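Local coordinates for protein exotoxin A (Pseudomonas aeruginosa, PDB 1IKP) that acts as a toxin that transfers ADP-ribose from NAD, most probably to elongation factor 2 of host cells, so blocking protein synthesis, at residues 269-272 with 273-276; 285-288 with 289-293; 503-506 with 507-510. The protein carries 2 engineered substitutions. All coordinates share one frame; numbering follows the deposited sequence. Where two conformers were deposited one is given.

Interaction 1. Residues 269-272 with 273-276; sequences LETF and TRHR
Glu270 and Thr273 meet through one carbonyl: Glu270 O receives a weak bond from Thr273 N at 3.3 Å, and Thr273 OG1 comes to 3.0 Å from the same Glu270 O. With chi1 at 45°, that hydroxyl sits between its own backbone N and carbonyl carbon, folded back over the turn. The carboxylate of Glu270 leads away from the contact to a salt bridge with Lys114 and a hydrogen bond from Asn112. Thr271 O receives a weak bond from Arg274 N at 3.5 Å, and the aliphatic part of Arg274 lies along this carbonyl, its CG 3.5 Å from Thr271 O. At Phe272 the CB rests against Thr273 N, 3.5 Å away, while the side chain also packs on Ala258 and Ala261 of helix 255-265. The backbone N of Phe272 bonds Leu269 O at 3.0 Å, and the two weak bonds that follow repeat the same step of three residues. One sound bond and then two long ones are what a short 3-10 turn looks like as it fades into loop, here in the connection between helices 255-265 and 282-300.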
# COMPACT_ATOMS: atom_id res chain seq x y z
N LEU A 269 6.48 -3.13 -0.35
CA LEU A 269 6.77 -2.91 -1.74
C LEU A 269 8.24 -2.54 -1.93
O LEU A 269 8.92 -3.07 -2.82
CB LEU A 269 5.88 -1.81 -2.29
CG LEU A 269 6.04 -1.48 -3.78
CD1 LEU A 269 5.43 -2.61 -4.60
CD2 LEU A 269 5.34 -0.18 -4.11
N GLU A 270 8.76 -1.66 -1.08
CA GLU A 270 10.14 -1.20 -1.20
C GLU A 270 11.21 -2.27 -0.94
O GLU A 270 12.40 -2.04 -1.15
CB GLU A 270 10.35 0.06 -0.34
CG GLU A 270 10.11 -0.15 1.14
CD GLU A 270 10.04 1.18 1.93
OE1 GLU A 270 10.88 1.36 2.82
OE2 GLU A 270 9.15 2.00 1.65
N THR A 271 10.80 -3.45 -0.49
CA THR A 271 11.75 -4.53 -0.27
C THR A 271 12.24 -4.97 -1.66
O THR A 271 13.39 -5.40 -1.83
CB THR A 271 11.06 -5.71 0.43
OG1 THR A 271 10.86 -5.36 1.81
CG2 THR A 271 11.89 -6.98 0.32
N PHE A 272 11.39 -4.81 -2.65
CA PHE A 272 11.73 -5.21 -4.02
C PHE A 272 12.55 -4.21 -4.82
O PHE A 272 12.97 -4.51 -5.95
CB PHE A 272 10.45 -5.59 -4.75
CG PHE A 272 9.74 -6.75 -4.11
CD1 PHE A 272 10.22 -8.05 -4.27
CD2 PHE A 272 8.65 -6.53 -3.28
CE1 PHE A 272 9.63 -9.12 -3.60
CE2 PHE A 272 8.04 -7.61 -2.60
CZ PHE A 272 8.54 -8.91 -2.77
N THR A 273 12.77 -3.03 -4.26
CA THR A 273 13.57 -2.00 -4.92
C THR A 273 14.91 -1.86 -4.19
O THR A 273 15.71 -0.98 -4.52
CB THR A 273 12.85 -0.62 -4.95
OG1 THR A 273 12.28 -0.35 -3.67
CG2 THR A 273 11.77 -0.61 -6.02
N ARG A 274 15.15 -2.73 -3.21
CA ARG A 274 16.40 -2.67 -2.46
C ARG A 274 17.66 -2.83 -3.31
O ARG A 274 17.69 -3.59 -4.28
CB ARG A 274 16.45 -3.74 -1.36
CG ARG A 274 15.64 -3.39 -0.14
CD ARG A 274 15.62 -4.53 0.84
NE ARG A 274 16.95 -4.85 1.35
CZ ARG A 274 17.54 -4.23 2.36
NH1 ARG A 274 16.94 -3.23 3.01
NH2 ARG A 274 18.75 -4.62 2.76
N HIS A 275 18.71 -2.11 -2.91
CA HIS A 275 20.01 -2.17 -3.58
C HIS A 275 20.56 -3.59 -3.45
O HIS A 275 21.17 -4.12 -4.39
CB HIS A 275 20.95 -1.16 -2.91
CG HIS A 275 22.33 -1.13 -3.49
ND1 HIS A 275 22.58 -0.96 -4.83
CD2 HIS A 275 23.54 -1.16 -2.88
CE1 HIS A 275 23.89 -0.88 -5.03
NE2 HIS A 275 24.49 -1.00 -3.86
N ARG A 276 20.35 -4.20 -2.30
CA ARG A 276 20.82 -5.57 -2.09
C ARG A 276 19.67 -6.41 -1.56
O ARG A 276 18.99 -6.01 -0.62
CB ARG A 276 22.00 -5.57 -1.11
CG ARG A 276 23.10 -4.66 -1.61
CD ARG A 276 24.47 -5.01 -1.07
NE ARG A 276 25.48 -4.23 -1.78
CZ ARG A 276 26.78 -4.24 -1.51
NH1 ARG A 276 27.25 -5.00 -0.53
NH2 ARG A 276 27.60 -3.48 -2.22

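Interaction 2. Residues 285-288 with 289-293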
# COMPACT_ATOMS: atom_id res chain seq x y z
N GLU A 285 11.68 -15.94 0.42
CA GLU A 285 12.14 -17.05 -0.40
C GLU A 285 11.01 -17.94 -0.91
O GLU A 285 11.10 -18.49 -2.01
CB GLU A 285 13.12 -17.92 0.39
CG GLU A 285 14.36 -17.19 0.88
CD GLU A 285 15.22 -16.67 -0.25
OE1 GLU A 285 15.16 -17.26 -1.36
OE2 GLU A 285 15.96 -15.69 -0.03
N GLN A 286 9.96 -18.10 -0.12
CA GLN A 286 8.87 -18.97 -0.52
C GLN A 286 7.73 -18.28 -1.24
O GLN A 286 7.06 -18.90 -2.07
CB GLN A 286 8.30 -19.70 0.71
CG GLN A 286 9.31 -20.56 1.45
CD GLN A 286 8.66 -21.41 2.52
OE1 GLN A 286 7.98 -20.90 3.41
NE2 GLN A 286 8.86 -22.72 2.44
N CYS A 287 7.52 -17.00 -0.95
CA CYS A 287 6.43 -16.28 -1.60
C CYS A 287 6.89 -15.08 -2.42
O CYS A 287 6.62 -15.01 -3.61
CB CYS A 287 5.42 -15.81 -0.55
SG CYS A 287 3.84 -15.12 -1.18
N GLY A 288 7.56 -14.14 -1.76
CA GLY A 288 8.01 -12.91 -2.42
C GLY A 288 8.73 -13.03 -3.75
O GLY A 288 8.21 -12.59 -4.78
N TYR A 289 9.92 -13.61 -3.74
CA TYR A 289 10.68 -13.75 -4.97
C TYR A 289 9.97 -14.67 -5.98
O TYR A 289 9.96 -14.38 -7.17
CB TYR A 289 12.10 -14.25 -4.65
CG TYR A 289 12.91 -13.26 -3.82
CD1 TYR A 289 13.73 -13.70 -2.77
CD2 TYR A 289 12.86 -11.89 -4.08
CE1 TYR A 289 14.46 -12.79 -2.00
CE2 TYR A 289 13.58 -10.98 -3.31
CZ TYR A 289 14.38 -11.43 -2.27
OH TYR A 289 15.08 -10.53 -1.49
N PRO A 290 9.39 -15.80 -5.51
CA PRO A 290 8.70 -16.66 -6.48
C PRO A 290 7.57 -15.93 -7.21
O PRO A 290 7.42 -16.06 -8.42
CB PRO A 290 8.19 -17.81 -5.62
CG PRO A 290 9.29 -17.96 -4.60
CD PRO A 290 9.57 -16.50 -4.23
N VAL A 291 6.78 -15.15 -6.47
CA VAL A 291 5.68 -14.42 -7.10
C VAL A 291 6.19 -13.33 -8.04
O VAL A 291 5.63 -13.14 -9.12
CB VAL A 291 4.74 -13.82 -6.01
CG1 VAL A 291 3.80 -12.79 -6.63
CG2 VAL A 291 3.92 -14.93 -5.37
N GLN A 292 7.23 -12.62 -7.61
CA GLN A 292 7.83 -11.57 -8.42
C GLN A 292 8.30 -12.18 -9.74
O GLN A 292 7.98 -11.67 -10.82
CB GLN A 292 9.02 -10.94 -7.67
CG GLN A 292 9.71 -9.81 -8.42
CD GLN A 292 10.95 -9.28 -7.70
OE1 GLN A 292 11.33 -8.12 -7.87
NE2 GLN A 292 11.57 -10.12 -6.89
N ARG A 293 9.03 -13.28 -9.64
CA ARG A 293 9.56 -13.97 -10.81
C ARG A 293 8.47 -14.48 -11.75
O ARG A 293 8.59 -14.39 -12.97
CB ARG A 293 10.45 -15.14 -10.37
CG ARG A 293 10.89 -16.07 -11.48
CD ARG A 293 12.03 -16.97 -11.02
NE ARG A 293 12.29 -18.05 -11.96
CZ ARG A 293 11.50 -19.10 -12.14
NH1 ARG A 293 10.38 -19.21 -11.44
NH2 ARG A 293 11.81 -20.03 -13.02
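Tyr289 meets Glu285 one helical turn back, ring edge to carboxylate: its CE1 lies 3.8 Å from Glu285 OE2, which sits near the ring plane, and the two flat groups are 64° apart. Glu285 gets there by bending at chi2 (-63°), which brings its end back toward the ring; OE2 also takes a weak hydrogen bond from Gly280 N. The Tyr289 hydroxyl is held from beyond the contact, by Pro278 O. Pro290 has no N-H to give, and its ring fills that place in the helix, with CG 3.2 Å from Glu285 O and CD 3.4 Å from Cys287 O. The helix kinks here, after a wider pi-type turn at 285-288, and Gln286 O finds a donor in Gln335 of helix 333-351. Val291 restores the regular pattern: Val291 N bonds Cys287 O at 2.9 Å and 161°. Its CG2 lies beside that carbonyl and 4.2 Å from Cys287 SG, the sulfur that is disulfide-bonded to Cys265. Gln292 N follows with a bond to Gly288 O of 3.0 Å. Chemically, then, the proline costs helix 282-300 one backbone bond while a partner helix supplies a donor nearby, and the edge hydrogens of Tyr289, slightly positive, probably give the Glu285 carboxylate a mild electrostatic attraction.

Interaction 3. Residues 503-506 with 507-510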
# COMPACT_ATOMS: atom_id res chain seq x y z
N VAL A 503 -17.13 -4.98 7.13
CA VAL A 503 -17.07 -3.71 6.43
C VAL A 503 -17.43 -2.59 7.41
O VAL A 503 -17.99 -2.83 8.48
CB VAL A 503 -18.05 -3.61 5.25
CG1 VAL A 503 -17.67 -4.57 4.16
CG2 VAL A 503 -19.49 -3.83 5.73
N PRO A 504 -17.07 -1.34 7.09
CA PRO A 504 -17.44 -0.25 8.00
C PRO A 504 -18.98 -0.18 7.99
O PRO A 504 -19.60 -0.38 6.95
CB PRO A 504 -16.85 0.99 7.33
CG PRO A 504 -15.70 0.46 6.58
CD PRO A 504 -16.18 -0.87 6.02
N ARG A 505 -19.59 0.11 9.14
CA ARG A 505 -21.04 0.23 9.17
C ARG A 505 -21.51 1.32 8.22
O ARG A 505 -22.61 1.24 7.68
CB ARG A 505 -21.57 0.60 10.56
CG ARG A 505 -21.37 -0.43 11.65
CD ARG A 505 -22.31 -0.17 12.85
NE ARG A 505 -23.71 -0.44 12.51
CZ ARG A 505 -24.31 -1.63 12.67
NH1 ARG A 505 -23.64 -2.65 13.16
NH2 ARG A 505 -25.57 -1.79 12.32
N SER A 506 -20.70 2.35 8.03
CA SER A 506 -21.07 3.43 7.13
C SER A 506 -21.29 2.94 5.69
O SER A 506 -21.88 3.66 4.89
CB SER A 506 -20.02 4.54 7.16
OG SER A 506 -18.72 4.03 6.92
N SER A 507 -20.82 1.73 5.37
CA SER A 507 -21.00 1.19 4.02
C SER A 507 -22.31 0.40 3.87
O SER A 507 -22.69 0.05 2.75
CB SER A 507 -19.84 0.26 3.65
OG SER A 507 -20.01 -1.00 4.27
N LEU A 508 -23.00 0.14 4.98
CA LEU A 508 -24.23 -0.66 4.89
C LEU A 508 -25.32 -0.14 3.96
O LEU A 508 -26.01 -0.94 3.34
CB LEU A 508 -24.84 -0.90 6.28
CG LEU A 508 -24.06 -1.88 7.18
CD1 LEU A 508 -24.80 -2.00 8.52
CD2 LEU A 508 -23.92 -3.26 6.50
N PRO A 509 -25.48 1.20 3.85
CA PRO A 509 -26.53 1.67 2.93
C PRO A 509 -26.32 1.22 1.48
O PRO A 509 -27.25 1.29 0.66
CB PRO A 509 -26.47 3.19 3.09
CG PRO A 509 -26.07 3.36 4.50
CD PRO A 509 -24.96 2.31 4.67
N GLY A 510 -25.11 0.79 1.14
CA GLY A 510 -24.84 0.31 -0.20
C GLY A 510 -25.06 -1.18 -0.41
O GLY A 510 -24.76 -1.70 -1.48
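The hydroxyl of Ser507 turns back to Val503 and Pro504. Ser507 OG lies between its backbone N and carbonyl carbon (chi1 78°), which swings it over the end of the strand to bond Pro504 O at 2.8 Å. The hydroxyl approaches in the carbonyl plane. Ser507 N bonds the same Pro504 O at 2.9 Å but comes from well above that plane, so one oxygen is gripped by backbone and side chain of a single residue from two clearly different directions. Val503 packs against the hydroxyl from the strand side, its CG2 only 3.2 Å from Ser507 OG, a tight fit of methyl against oxygen; the valine side chain also touches Val435 and Val437 of strand 434-442.

This is a 3-10 turn, 505-510, leading directly out of strand 497-504 in the catalytic domain. It carries the chain from a three-stranded antiparallel sheet to strand 511-513 of a second sheet, with Val503 and Arg505 bonded through their backbones to Val435 and Gly433 on the way in and Gly510 to Ala541 on the way out.

Farther round the turn, Arg505 and Leu508 cross at a slant. The arginine chain bends at chi3 (70°), and Leu508 CD1 settles over one face of the guanidinium, 3.9 Å from Arg505 NH2, while the leucine also touches Pro598. The backbones of the pair are joined too: Leu508 N bonds Arg505 O at 2.9 Å, and Leu508 CG lies 3.5 Å from that Arg505 O. Pro509, without an N-H, sets its ring against the next carbonyl instead, its CD 3.4 Å from Ser506 O.

How the interactions relate
The three come in series along the chain. Interactions 1 and 2 belong to the targeting region: the loop 269-276 leads into helix 282-300, and their centres are 13 Å apart. They touch directly, as Phe272 lays its CD1 3.6 Å from Gln292 NE2 and packs its CE1 near Gly288 O and the Tyr289 ring; loop and helix thus pack on each other, and both Phe272 and Val291 touch helix 255-265. Interaction 3 stands apart in the catalytic region, between two of its sheets, its centre about 35 Å from that of interaction 2. Interactions 1 and 3 lie on opposite sides of the chain's centre, nearest atoms about 23 Å apart, so the targeting and catalytic contacts do not meet.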